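PDB 3SDS: ornithine carbamoyltransferase, mitochondrial from Coccidioides immitis, which catalyses the transfer of the carbamoyl group from carbamoyl phosphate to L-ornithine, giving L-citrulline and phosphate in arginine biosynthesis. Local coordinates for residues 162-170 with 184-192; 208-219 with 244-255. All coordinates share one frame; numbering follows the deposited sequence.

Interaction 1. Residues 162-170 with 184-192; sequences DFLTIHESF and LGLEGLKIA
Leu184 meets helix 156-169 at two of its residues, Phe163 and His167, in a contact that joins the two halves of the carbamoyltransferase fold. The helix belongs to the carbamoyl phosphate-binding half by sequence family; the incoming segment leads into strand 190-194, the central strand of the parallel sheet in the ornithine-binding half. Leu184 CD1 reaches Phe163 CD2 obliquely at 4.4 Å, and its carbonyl O lies at the edge of the His167 imidazole, near the ring plane. The swing of His167 CG away from its own backbone N (chi1 173°) carries the ring to this side. Leu184 also rests on Ala38 and Val41 of helix 34-51.

Leu186 packs on Phe163, Ile166 and Phe170, along one side of the helix and at its end. Its CD1 comes to the edge of the Phe163 ring, near its plane, 3.8 Å from Phe163 CD2, and also touches Ile166 CG2, while its CD2 faces Phe170 CB. Phe163 continues the packing onto Leu204 and Ala207 of helix 199-210. A type II beta turn from Leu186 to Leu189 then reverses the chain, with Gly188 at positive phi; the Leu189 N to Leu186 O bond that closes it is weak. Leu189 follows with CD2 4.1 Å from Ile166 CG2, the two side chains running past each other in opposite directions. The same methyl sits over one face of the Phe170 ring, just past the helix end.

The contact is wholly apolar across the two segments apart from the Leu184 carbonyl at the imidazole edge. Ile191, already in the strand, is the last to touch. Its CD1 methyl lies 4.4 Å from Phe163 CZ, oblique to the ring, and 4.0 Å from Ile166 CD1.

Interaction 2. Residues 208-219 with 244-255; sequences ATKMGVNVAVAT and GNLTQTTVPEVA
Gly244 fits closely against the end of helix 199-210, where a Schellman motif with Gly212 as its C-prime residue turns the chain into strand 214-218. Gly244 N donates to Thr209 O on a lone pair (3.1 Å), an oxygen that also accepts from Gly212 N, and Gly244 CA makes a CA-H...O contact of 3.3 Å with Val213 O. Next, Asn214 OD1 takes the N-H of Asn245 in its carbonyl plane at 3.0 Å, the two side-chain amides side by side with planes 10° apart. Strands 214-218 and 246-249 then run parallel, the edge pair of a Rossmann-like sheet joined through helix 227-237 in a beta-alpha-beta crossover. Backbone bonds alternate from Val215 N to Asn245 O (3.0 Å) through to Thr219 N to Thr249 O. On the face of Ala216 and Ala218, Thr247 CB lies 3.9 Å from Ala216 CB, and Ala218 CB packs 3.8 Å from Ala255 CB and 3.9 Å from Thr249 CG2. The solvent side is looser: Gln248 is exposed and hardly touches its neighbour strand. Thr250 is exposed too, and beside it an ST turn forms as Thr249 OG1 accepts from Val251 N at 3.0 Å.

Interactions 1 and 2 meet at strand 214-218, which lies between strand 190-194 and the outermost strand 246-249 of one parallel sheet. Probable hydrogen bonds join them: Ile191 N to Asn214 O at 2.7 Å and Asn214 N to Leu189 O at 2.8 Å. Lys190 NZ bonds to Ala255 O in helix 252-255, which follows strand 246-249. Phe163 also packs on Ala208, Met211 and Val213. The centres of the two interactions are about 14 Å apart. The packing lies back from the active site: the Phe163 side chain is about 9 Å from that of Gln158, which by similarity binds carbamoyl phosphate and whose NE2 is hydrogen-bonded to Asp162 OD1. Thr219 is about 10 Å from Asp265, a probable ornithine ligand, between side chains.

Interaction 1. Residues 162-170 with 184-192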
ATOM      1  N   ASP A 162     -24.472   5.765  10.227  1.00 37.87           N
ATOM      2  CA  ASP A 162     -25.454   6.798  10.531  1.00 38.76           C
ATOM      3  C   ASP A 162     -26.350   6.400  11.696  1.00 39.38           C
ATOM      4  O   ASP A 162     -26.590   7.213  12.604  1.00 39.98           O
ATOM      5  CB  ASP A 162     -26.245   7.188   9.290  1.00 38.67           C
ATOM      6  CG  ASP A 162     -25.403   7.963   8.300  1.00 39.83           C
ATOM      7  OD1 ASP A 162     -24.227   8.250   8.632  1.00 39.71           O
ATOM      8  OD2 ASP A 162     -25.898   8.287   7.192  1.00 41.29           O
ATOM      9  N   PHE A 163     -26.804   5.147  11.707  1.00 39.42           N
ATOM     10  CA  PHE A 163     -27.619   4.678  12.835  1.00 40.19           C
ATOM     11  C   PHE A 163     -26.836   4.520  14.149  1.00 40.89           C
ATOM     12  O   PHE A 163     -27.393   4.775  15.214  1.00 41.97           O
ATOM     13  CB  PHE A 163     -28.504   3.469  12.475  1.00 39.88           C
ATOM     14  CG  PHE A 163     -29.842   3.873  11.940  1.00 39.80           C
ATOM     15  CD1 PHE A 163     -29.979   4.313  10.627  1.00 38.19           C
ATOM     16  CD2 PHE A 163     -30.964   3.891  12.771  1.00 40.40           C
ATOM     17  CE1 PHE A 163     -31.232   4.728  10.142  1.00 38.30           C
ATOM     18  CE2 PHE A 163     -32.222   4.324  12.291  1.00 39.25           C
ATOM     19  CZ  PHE A 163     -32.350   4.735  10.980  1.00 38.47           C
ATOM     20  N   LEU A 164     -25.546   4.165  14.077  1.00 40.68           N
ATOM     21  CA  LEU A 164     -24.683   4.203  15.259  1.00 41.01           C
ATOM     22  C   LEU A 164     -24.698   5.593  15.862  1.00 42.44           C
ATOM     23  O   LEU A 164     -24.774   5.742  17.087  1.00 43.65           O
ATOM     24  CB  LEU A 164     -23.231   3.844  14.916  1.00 40.40           C
ATOM     25  CG  LEU A 164     -22.185   3.912  16.057  1.00 40.46           C
ATOM     26  CD1 LEU A 164     -22.643   3.171  17.335  1.00 40.77           C
ATOM     27  CD2 LEU A 164     -20.841   3.378  15.624  1.00 37.56           C
ATOM     28  N   THR A 165     -24.620   6.608  14.997  1.00 42.64           N
ATOM     29  CA  THR A 165     -24.505   7.981  15.434  1.00 43.46           C
ATOM     30  C   THR A 165     -25.806   8.391  16.099  1.00 45.04           C
ATOM     31  O   THR A 165     -25.790   8.963  17.186  1.00 45.65           O
ATOM     32  CB  THR A 165     -24.204   8.917  14.256  1.00 43.10           C
ATOM     33  OG1 THR A 165     -23.164   8.356  13.450  1.00 42.37           O
ATOM     34  CG2 THR A 165     -23.772  10.274  14.751  1.00 43.29           C
ATOM     35  N   ILE A 166     -26.927   8.082  15.440  1.00 45.81           N
ATOM     36  CA  ILE A 166     -28.262   8.440  15.938  1.00 47.18           C
ATOM     37  C   ILE A 166     -28.483   7.783  17.309  1.00 48.61           C
ATOM     38  O   ILE A 166     -28.868   8.461  18.262  1.00 49.52           O
ATOM     39  CB  ILE A 166     -29.395   8.107  14.879  1.00 47.00           C
ATOM     40  CG1 ILE A 166     -29.215   8.957  13.607  1.00 46.28           C
ATOM     41  CG2 ILE A 166     -30.821   8.285  15.461  1.00 46.94           C
ATOM     42  CD1 ILE A 166     -29.948   8.436  12.370  1.00 44.73           C
ATOM     43  N   HIS A 167     -28.180   6.486  17.400  1.00 49.07           N
ATOM     44  CA  HIS A 167     -28.276   5.699  18.641  1.00 51.37           C
ATOM     45  C   HIS A 167     -27.493   6.263  19.848  1.00 52.57           C
ATOM     46  O   HIS A 167     -27.935   6.122  20.981  1.00 53.78           O
ATOM     47  CB  HIS A 167     -27.871   4.237  18.364  1.00 51.10           C
ATOM     48  CG  HIS A 167     -27.778   3.372  19.590  1.00 54.37           C
ATOM     49  ND1 HIS A 167     -26.572   2.977  20.138  1.00 56.32           N
ATOM     50  CD2 HIS A 167     -28.740   2.805  20.361  1.00 56.91           C
ATOM     51  CE1 HIS A 167     -26.793   2.214  21.195  1.00 57.43           C
ATOM     52  NE2 HIS A 167     -28.101   2.097  21.353  1.00 58.27           N
ATOM     53  N   GLU A 168     -26.332   6.875  19.601  1.00 52.80           N
ATOM     54  CA  GLU A 168     -25.531   7.503  20.660  1.00 54.33           C
ATOM     55  C   GLU A 168     -26.123   8.835  21.144  1.00 55.62           C
ATOM     56  O   GLU A 168     -26.095   9.159  22.343  1.00 56.50           O
ATOM     57  CB  GLU A 168     -24.129   7.810  20.147  1.00 53.90           C
ATOM     58  CG  GLU A 168     -23.117   6.690  20.187  1.00 55.13           C
ATOM     59  CD  GLU A 168     -21.763   7.129  19.607  1.00 57.11           C
ATOM     60  OE1 GLU A 168     -21.709   8.108  18.800  1.00 56.19           O
ATOM     61  OE2 GLU A 168     -20.753   6.479  19.960  1.00 57.20           O
ATOM     62  N   SER A 169     -26.624   9.616  20.189  1.00 55.66           N
ATOM     63  CA  SER A 169     -27.020  10.986  20.446  1.00 56.81           C
ATOM     64  C   SER A 169     -28.382  11.046  21.109  1.00 57.97           C
ATOM     65  O   SER A 169     -28.652  11.962  21.869  1.00 59.08           O
ATOM     66  CB  SER A 169     -26.997  11.801  19.162  1.00 56.16           C
ATOM     67  OG  SER A 169     -27.534  13.092  19.387  1.00 58.41           O
ATOM     68  N   PHE A 170     -29.224  10.057  20.827  1.00 58.33           N
ATOM     69  CA  PHE A 170     -30.507   9.896  21.520  1.00 59.91           C
ATOM     70  C   PHE A 170     -30.463   8.734  22.535  1.00 61.34           C
ATOM     71  O   PHE A 170     -31.408   7.943  22.625  1.00 61.95           O
ATOM     72  CB  PHE A 170     -31.652   9.714  20.512  1.00 59.10           C
ATOM     73  CG  PHE A 170     -31.842  10.899  19.584  1.00 58.69           C
ATOM     74  CD1 PHE A 170     -32.756  11.912  19.899  1.00 58.45           C
ATOM     75  CD2 PHE A 170     -31.105  11.008  18.396  1.00 56.20           C
ATOM     76  CE1 PHE A 170     -32.926  13.011  19.047  1.00 57.58           C
ATOM     77  CE2 PHE A 170     -31.273  12.108  17.546  1.00 55.08           C
ATOM     78  CZ  PHE A 170     -32.186  13.104  17.870  1.00 55.73           C
ATOM     79  N   LEU A 184     -33.489  -0.795  18.035  1.00 49.62           N
ATOM     80  CA  LEU A 184     -32.556   0.097  18.717  1.00 48.83           C
ATOM     81  C   LEU A 184     -33.262   1.117  19.621  1.00 49.97           C
ATOM     82  O   LEU A 184     -32.653   2.102  20.052  1.00 49.94           O
ATOM     83  CB  LEU A 184     -31.691   0.837  17.695  1.00 47.15           C
ATOM     84  CG  LEU A 184     -30.728  -0.009  16.876  1.00 45.45           C
ATOM     85  CD1 LEU A 184     -30.132   0.821  15.762  1.00 43.76           C
ATOM     86  CD2 LEU A 184     -29.645  -0.616  17.747  1.00 43.55           C
ATOM     87  N   GLY A 185     -34.545   0.886  19.898  1.00 51.16           N
ATOM     88  CA  GLY A 185     -35.346   1.786  20.741  1.00 52.28           C
ATOM     89  C   GLY A 185     -35.591   3.173  20.169  1.00 51.95           C
ATOM     90  O   GLY A 185     -35.761   4.118  20.925  1.00 53.10           O
ATOM     91  N   LEU A 186     -35.633   3.289  18.840  1.00 50.74           N
ATOM     92  CA  LEU A 186     -35.761   4.586  18.159  1.00 49.93           C
ATOM     93  C   LEU A 186     -37.145   4.878  17.566  1.00 50.40           C
ATOM     94  O   LEU A 186     -37.307   5.836  16.809  1.00 50.42           O
ATOM     95  CB  LEU A 186     -34.713   4.699  17.045  1.00 48.32           C
ATOM     96  CG  LEU A 186     -33.238   4.771  17.464  1.00 47.94           C
ATOM     97  CD1 LEU A 186     -32.303   4.611  16.263  1.00 44.68           C
ATOM     98  CD2 LEU A 186     -32.936   6.061  18.263  1.00 48.60           C
ATOM     99  N   GLU A 187     -38.138   4.064  17.905  1.00 50.99           N
ATOM    100  CA  GLU A 187     -39.461   4.199  17.324  1.00 51.37           C
ATOM    101  C   GLU A 187     -40.055   5.597  17.486  1.00 51.89           C
ATOM    102  O   GLU A 187     -40.053   6.174  18.573  1.00 52.24           O
ATOM    103  CB  GLU A 187     -40.416   3.138  17.873  1.00 52.76           C
ATOM    104  CG  GLU A 187     -40.087   1.717  17.395  1.00 53.49           C
ATOM    105  CD  GLU A 187     -39.165   0.938  18.359  1.00 54.91           C
ATOM    106  OE1 GLU A 187     -38.941  -0.276  18.124  1.00 54.35           O
ATOM    107  OE2 GLU A 187     -38.666   1.528  19.353  1.00 54.94           O
ATOM    108  N   GLY A 188     -40.541   6.136  16.371  1.00 51.74           N
ATOM    109  CA  GLY A 188     -41.291   7.374  16.376  1.00 52.54           C
ATOM    110  C   GLY A 188     -40.458   8.604  16.111  1.00 52.20           C
ATOM    111  O   GLY A 188     -40.989   9.724  16.115  1.00 53.17           O
ATOM    112  N   LEU A 189     -39.157   8.414  15.883  1.00 50.95           N
ATOM    113  CA  LEU A 189     -38.297   9.505  15.422  1.00 50.14           C
ATOM    114  C   LEU A 189     -38.607   9.960  13.992  1.00 49.49           C
ATOM    115  O   LEU A 189     -39.183   9.206  13.203  1.00 49.17           O
ATOM    116  CB  LEU A 189     -36.841   9.096  15.518  1.00 49.20           C
ATOM    117  CG  LEU A 189     -36.071   9.764  16.644  1.00 51.39           C
ATOM    118  CD1 LEU A 189     -36.806   9.657  17.996  1.00 54.17           C
ATOM    119  CD2 LEU A 189     -34.679   9.156  16.715  1.00 51.51           C
ATOM    120  N   LYS A 190     -38.230  11.196  13.672  1.00 49.23           N
ATOM    121  CA  LYS A 190     -38.379  11.721  12.319  1.00 48.83           C
ATOM    122  C   LYS A 190     -37.034  12.125  11.723  1.00 47.61           C
ATOM    123  O   LYS A 190     -36.259  12.849  12.367  1.00 47.69           O
ATOM    124  CB  LYS A 190     -39.316  12.928  12.297  1.00 50.00           C
ATOM    125  CG  LYS A 190     -40.162  12.976  11.050  1.00 50.98           C
ATOM    126  CD  LYS A 190     -40.394  14.364  10.509  1.00 53.23           C
ATOM    127  CE  LYS A 190     -41.536  14.301   9.501  1.00 56.90           C
ATOM    128  NZ  LYS A 190     -41.316  15.086   8.248  1.00 58.04           N
ATOM    129  N   ILE A 191     -36.773  11.665  10.498  1.00 46.41           N
ATOM    130  CA  ILE A 191     -35.615  12.125   9.710  1.00 45.60           C
ATOM    131  C   ILE A 191     -36.085  12.921   8.475  1.00 45.72           C
ATOM    132  O   ILE A 191     -36.978  12.498   7.748  1.00 46.04           O
ATOM    133  CB  ILE A 191     -34.650  10.936   9.297  1.00 44.71           C
ATOM    134  CG1 ILE A 191     -34.045  10.258  10.535  1.00 44.48           C
ATOM    135  CG2 ILE A 191     -33.523  11.399   8.357  1.00 42.90           C
ATOM    136  CD1 ILE A 191     -33.294   8.970  10.231  1.00 43.09           C
ATOM    137  N   ALA A 192     -35.482  14.077   8.248  1.00 45.58           N
ATOM    138  CA  ALA A 192     -35.792  14.844   7.063  1.00 46.05           C
ATOM    139  C   ALA A 192     -34.578  14.920   6.159  1.00 45.59           C
ATOM    140  O   ALA A 192     -33.515  15.415   6.556  1.00 45.29           O
ATOM    141  CB  ALA A 192     -36.265  16.236   7.439  1.00 47.21           C
TER

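Interaction 2. Residues 208-219 with 244-255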
ATOM      1  N   ALA A 208     -34.108   2.877   8.325  1.00 43.04           N
ATOM      2  CA  ALA A 208     -35.131   3.573   9.112  1.00 44.11           C
ATOM      3  C   ALA A 208     -36.499   2.847   9.167  1.00 45.27           C
ATOM      4  O   ALA A 208     -37.149   2.801  10.227  1.00 46.03           O
ATOM      5  CB  ALA A 208     -35.298   4.995   8.602  1.00 44.27           C
ATOM      6  N   THR A 209     -36.929   2.295   8.030  1.00 45.31           N
ATOM      7  CA  THR A 209     -38.168   1.530   7.964  1.00 46.44           C
ATOM      8  C   THR A 209     -38.121   0.331   8.910  1.00 46.67           C
ATOM      9  O   THR A 209     -39.034   0.133   9.700  1.00 47.64           O
ATOM     10  CB  THR A 209     -38.466   1.056   6.538  1.00 46.58           C
ATOM     11  OG1 THR A 209     -38.681   2.187   5.693  1.00 47.33           O
ATOM     12  CG2 THR A 209     -39.696   0.216   6.510  1.00 47.73           C
ATOM     13  N   LYS A 210     -37.051  -0.456   8.838  1.00 45.98           N
ATOM     14  CA  LYS A 210     -36.872  -1.604   9.746  1.00 46.11           C
ATOM     15  C   LYS A 210     -36.837  -1.219  11.237  1.00 46.38           C
ATOM     16  O   LYS A 210     -37.225  -2.017  12.105  1.00 47.12           O
ATOM     17  CB  LYS A 210     -35.607  -2.388   9.383  1.00 45.25           C
ATOM     18  CG  LYS A 210     -35.598  -3.011   7.977  1.00 44.60           C
ATOM     19  CD  LYS A 210     -34.267  -3.718   7.703  1.00 42.27           C
ATOM     20  CE  LYS A 210     -34.163  -4.191   6.253  1.00 42.44           C
ATOM     21  NZ  LYS A 210     -34.881  -5.478   5.995  1.00 40.36           N
ATOM     22  N   MET A 211     -36.388   0.003  11.521  1.00 45.71           N
ATOM     23  CA  MET A 211     -36.216   0.474  12.892  1.00 45.90           C
ATOM     24  C   MET A 211     -37.394   1.288  13.429  1.00 47.25           C
ATOM     25  O   MET A 211     -37.322   1.840  14.532  1.00 48.21           O
ATOM     26  CB  MET A 211     -34.931   1.287  13.013  1.00 44.80           C
ATOM     27  CG  MET A 211     -33.644   0.513  12.683  1.00 44.40           C
ATOM     28  SD  MET A 211     -33.195  -0.752  13.894  1.00 45.29           S
ATOM     29  CE  MET A 211     -33.985  -2.200  13.173  1.00 44.10           C
ATOM     30  N   GLY A 212     -38.480   1.360  12.661  1.00 47.84           N
ATOM     31  CA  GLY A 212     -39.663   2.118  13.075  1.00 48.41           C
ATOM     32  C   GLY A 212     -39.443   3.618  13.112  1.00 48.01           C
ATOM     33  O   GLY A 212     -40.111   4.323  13.863  1.00 48.60           O
ATOM     34  N   VAL A 213     -38.514   4.103  12.288  1.00 47.00           N
ATOM     35  CA  VAL A 213     -38.218   5.547  12.190  1.00 47.06           C
ATOM     36  C   VAL A 213     -38.848   6.196  10.940  1.00 47.11           C
ATOM     37  O   VAL A 213     -38.677   5.685   9.827  1.00 46.96           O
ATOM     38  CB  VAL A 213     -36.692   5.799  12.187  1.00 45.74           C
ATOM     39  CG1 VAL A 213     -36.382   7.290  12.294  1.00 45.47           C
ATOM     40  CG2 VAL A 213     -36.035   5.035  13.318  1.00 45.46           C
ATOM     41  N   ASN A 214     -39.556   7.314  11.127  1.00 47.53           N
ATOM     42  CA  ASN A 214     -40.204   8.051  10.010  1.00 47.81           C
ATOM     43  C   ASN A 214     -39.250   8.911   9.170  1.00 46.81           C
ATOM     44  O   ASN A 214     -38.420   9.633   9.716  1.00 46.56           O
ATOM     45  CB  ASN A 214     -41.370   8.901  10.520  1.00 48.92           C
ATOM     46  CG  ASN A 214     -42.463   8.061  11.207  1.00 50.90           C
ATOM     47  OD1 ASN A 214     -42.843   6.985  10.720  1.00 52.11           O
ATOM     48  ND2 ASN A 214     -42.974   8.559  12.339  1.00 50.10           N
ATOM     49  N   VAL A 215     -39.359   8.817   7.846  1.00 46.48           N
ATOM     50  CA  VAL A 215     -38.472   9.545   6.935  1.00 45.84           C
ATOM     51  C   VAL A 215     -39.304  10.389   5.996  1.00 46.93           C
ATOM     52  O   VAL A 215     -40.320   9.894   5.478  1.00 48.37           O
ATOM     53  CB  VAL A 215     -37.629   8.587   6.057  1.00 45.10           C
ATOM     54  CG1 VAL A 215     -36.761   9.382   5.066  1.00 44.62           C
ATOM     55  CG2 VAL A 215     -36.758   7.689   6.903  1.00 43.55           C
ATOM     56  N   ALA A 216     -38.882  11.636   5.753  1.00 46.75           N
ATOM     57  CA  ALA A 216     -39.570  12.526   4.783  1.00 47.77           C
ATOM     58  C   ALA A 216     -38.578  13.128   3.795  1.00 47.61           C
ATOM     59  O   ALA A 216     -37.526  13.607   4.195  1.00 47.32           O
ATOM     60  CB  ALA A 216     -40.333  13.613   5.498  1.00 48.46           C
ATOM     61  N   VAL A 217     -38.898  13.095   2.505  1.00 48.40           N
ATOM     62  CA  VAL A 217     -37.890  13.406   1.479  1.00 48.69           C
ATOM     63  C   VAL A 217     -38.272  14.559   0.551  1.00 50.01           C
ATOM     64  O   VAL A 217     -39.235  14.459  -0.228  1.00 50.99           O
ATOM     65  CB  VAL A 217     -37.540  12.146   0.616  1.00 48.55           C
ATOM     66  CG1 VAL A 217     -36.537  12.495  -0.490  1.00 48.90           C
ATOM     67  CG2 VAL A 217     -36.987  11.012   1.481  1.00 47.07           C
ATOM     68  N   ALA A 218     -37.509  15.646   0.624  1.00 50.36           N
ATOM     69  CA  ALA A 218     -37.743  16.792  -0.257  1.00 51.97           C
ATOM     70  C   ALA A 218     -36.705  16.817  -1.368  1.00 52.43           C
ATOM     71  O   ALA A 218     -35.492  16.803  -1.096  1.00 51.51           O
ATOM     72  CB  ALA A 218     -37.747  18.102   0.529  1.00 52.17           C
ATOM     73  N   THR A 219     -37.194  16.806  -2.611  1.00 53.89           N
ATOM     74  CA  THR A 219     -36.354  16.861  -3.812  1.00 55.14           C
ATOM     75  C   THR A 219     -37.036  17.698  -4.886  1.00 57.55           C
ATOM     76  O   THR A 219     -38.269  17.796  -4.920  1.00 58.34           O
ATOM     77  CB  THR A 219     -36.071  15.456  -4.458  1.00 54.72           C
ATOM     78  OG1 THR A 219     -37.245  14.974  -5.127  1.00 56.10           O
ATOM     79  CG2 THR A 219     -35.574  14.418  -3.442  1.00 52.63           C
ATOM     80  N   GLY A 244     -41.335   2.170   9.874  1.00 54.98           N
ATOM     81  CA  GLY A 244     -41.186   3.593   9.554  1.00 55.45           C
ATOM     82  C   GLY A 244     -41.898   4.043   8.278  1.00 56.36           C
ATOM     83  O   GLY A 244     -41.833   3.363   7.237  1.00 56.37           O
ATOM     84  N   ASN A 245     -42.553   5.203   8.342  1.00 57.06           N
ATOM     85  CA  ASN A 245     -43.368   5.694   7.224  1.00 58.07           C
ATOM     86  C   ASN A 245     -42.622   6.590   6.239  1.00 57.32           C
ATOM     87  O   ASN A 245     -41.750   7.351   6.650  1.00 57.24           O
ATOM     88  CB  ASN A 245     -44.575   6.432   7.779  1.00 59.59           C
ATOM     89  CG  ASN A 245     -45.476   5.525   8.597  1.00 61.26           C
ATOM     90  OD1 ASN A 245     -45.848   4.438   8.142  1.00 62.41           O
ATOM     91  ND2 ASN A 245     -45.830   5.964   9.807  1.00 61.46           N
ATOM     92  N   LEU A 246     -42.961   6.500   4.950  1.00 57.36           N
ATOM     93  CA  LEU A 246     -42.344   7.349   3.913  1.00 56.73           C
ATOM     94  C   LEU A 246     -43.201   8.518   3.393  1.00 57.91           C
ATOM     95  O   LEU A 246     -44.375   8.345   3.039  1.00 58.67           O
ATOM     96  CB  LEU A 246     -41.879   6.514   2.729  1.00 56.32           C
ATOM     97  CG  LEU A 246     -41.017   7.270   1.719  1.00 55.70           C
ATOM     98  CD1 LEU A 246     -39.738   7.793   2.382  1.00 55.22           C
ATOM     99  CD2 LEU A 246     -40.686   6.401   0.523  1.00 54.85           C
ATOM    100  N   THR A 247     -42.578   9.696   3.330  1.00 57.66           N
ATOM    101  CA  THR A 247     -43.214  10.917   2.826  1.00 58.41           C
ATOM    102  C   THR A 247     -42.380  11.533   1.696  1.00 58.00           C
ATOM    103  O   THR A 247     -41.157  11.696   1.837  1.00 57.12           O
ATOM    104  CB  THR A 247     -43.448  11.917   3.985  1.00 58.94           C
ATOM    105  OG1 THR A 247     -44.572  11.467   4.748  1.00 60.38           O
ATOM    106  CG2 THR A 247     -43.717  13.357   3.492  1.00 59.45           C
ATOM    107  N   GLN A 248     -43.048  11.857   0.585  1.00 58.62           N
ATOM    108  CA  GLN A 248     -42.413  12.423  -0.607  1.00 58.65           C
ATOM    109  C   GLN A 248     -42.928  13.834  -0.927  1.00 60.02           C
ATOM    110  O   GLN A 248     -44.135  14.027  -1.112  1.00 61.44           O
ATOM    111  CB  GLN A 248     -42.666  11.518  -1.803  1.00 58.77           C
ATOM    112  CG  GLN A 248     -42.180  10.095  -1.639  1.00 57.80           C
ATOM    113  CD  GLN A 248     -41.716   9.503  -2.958  1.00 58.14           C
ATOM    114  OE1 GLN A 248     -40.676   9.895  -3.497  1.00 59.27           O
ATOM    115  NE2 GLN A 248     -42.481   8.563  -3.488  1.00 57.99           N
ATOM    116  N   THR A 249     -42.025  14.816  -1.017  1.00 59.76           N
ATOM    117  CA  THR A 249     -42.436  16.221  -1.260  1.00 60.75           C
ATOM    118  C   THR A 249     -41.508  16.973  -2.228  1.00 61.04           C
ATOM    119  O   THR A 249     -40.386  16.544  -2.477  1.00 60.76           O
ATOM    120  CB  THR A 249     -42.643  17.009   0.097  1.00 60.47           C
ATOM    121  OG1 THR A 249     -42.972  18.380  -0.145  1.00 60.96           O
ATOM    122  CG2 THR A 249     -41.412  16.953   0.953  1.00 59.41           C
ATOM    123  N   THR A 250     -41.989  18.090  -2.767  1.00 62.36           N
ATOM    124  CA  THR A 250     -41.211  18.997  -3.624  1.00 62.68           C
ATOM    125  C   THR A 250     -40.816  20.270  -2.856  1.00 62.50           C
ATOM    126  O   THR A 250     -39.910  21.005  -3.267  1.00 62.47           O
ATOM    127  CB  THR A 250     -42.018  19.332  -4.921  1.00 64.74           C
ATOM    128  OG1 THR A 250     -41.903  18.232  -5.828  1.00 64.76           O
ATOM    129  CG2 THR A 250     -41.531  20.624  -5.625  1.00 65.92           C
ATOM    130  N   VAL A 251     -41.493  20.503  -1.731  1.00 62.12           N
ATOM    131  CA  VAL A 251     -41.274  21.679  -0.890  1.00 62.15           C
ATOM    132  C   VAL A 251     -40.477  21.320   0.366  1.00 60.61           C
ATOM    133  O   VAL A 251     -40.909  20.462   1.137  1.00 59.90           O
ATOM    134  CB  VAL A 251     -42.609  22.278  -0.441  1.00 63.23           C
ATOM    135  CG1 VAL A 251     -42.389  23.673   0.126  1.00 63.83           C
ATOM    136  CG2 VAL A 251     -43.625  22.280  -1.597  1.00 64.22           C
ATOM    137  N   PRO A 252     -39.308  21.973   0.577  1.00 60.40           N
ATOM    138  CA  PRO A 252     -38.435  21.718   1.748  1.00 58.89           C
ATOM    139  C   PRO A 252     -39.094  22.030   3.091  1.00 59.00           C
ATOM    140  O   PRO A 252     -38.994  21.237   4.018  1.00 58.16           O
ATOM    141  CB  PRO A 252     -37.244  22.655   1.515  1.00 58.96           C
ATOM    142  CG  PRO A 252     -37.212  22.867   0.048  1.00 60.23           C
ATOM    143  CD  PRO A 252     -38.663  22.888  -0.386  1.00 61.26           C
ATOM    144  N   GLU A 253     -39.764  23.178   3.182  1.00 60.65           N
ATOM    145  CA  GLU A 253     -40.477  23.593   4.396  1.00 61.10           C
ATOM    146  C   GLU A 253     -41.500  22.534   4.903  1.00 60.90           C
ATOM    147  O   GLU A 253     -41.838  22.500   6.099  1.00 61.27           O
ATOM    148  CB  GLU A 253     -41.120  24.975   4.186  1.00 62.18           C
ATOM    149  N   VAL A 254     -41.969  21.669   4.000  1.00 60.32           N
ATOM    150  CA  VAL A 254     -42.915  20.609   4.358  1.00 59.79           C
ATOM    151  C   VAL A 254     -42.192  19.451   5.021  1.00 58.23           C
ATOM    152  O   VAL A 254     -42.656  18.920   6.027  1.00 58.21           O
ATOM    153  CB  VAL A 254     -43.716  20.074   3.125  1.00 60.48           C
ATOM    154  CG1 VAL A 254     -44.659  18.941   3.529  1.00 59.88           C
ATOM    155  CG2 VAL A 254     -44.499  21.187   2.464  1.00 61.48           C
ATOM    156  N   ALA A 255     -41.060  19.051   4.449  1.00 56.96           N
ATOM    157  CA  ALA A 255     -40.292  17.935   4.982  1.00 55.49           C
ATOM    158  C   ALA A 255     -39.831  18.185   6.415  1.00 55.11           C
ATOM    159  O   ALA A 255     -39.986  17.326   7.278  1.00 55.12           O
ATOM    160  CB  ALA A 255     -39.104  17.616   4.081  1.00 54.61           C
TER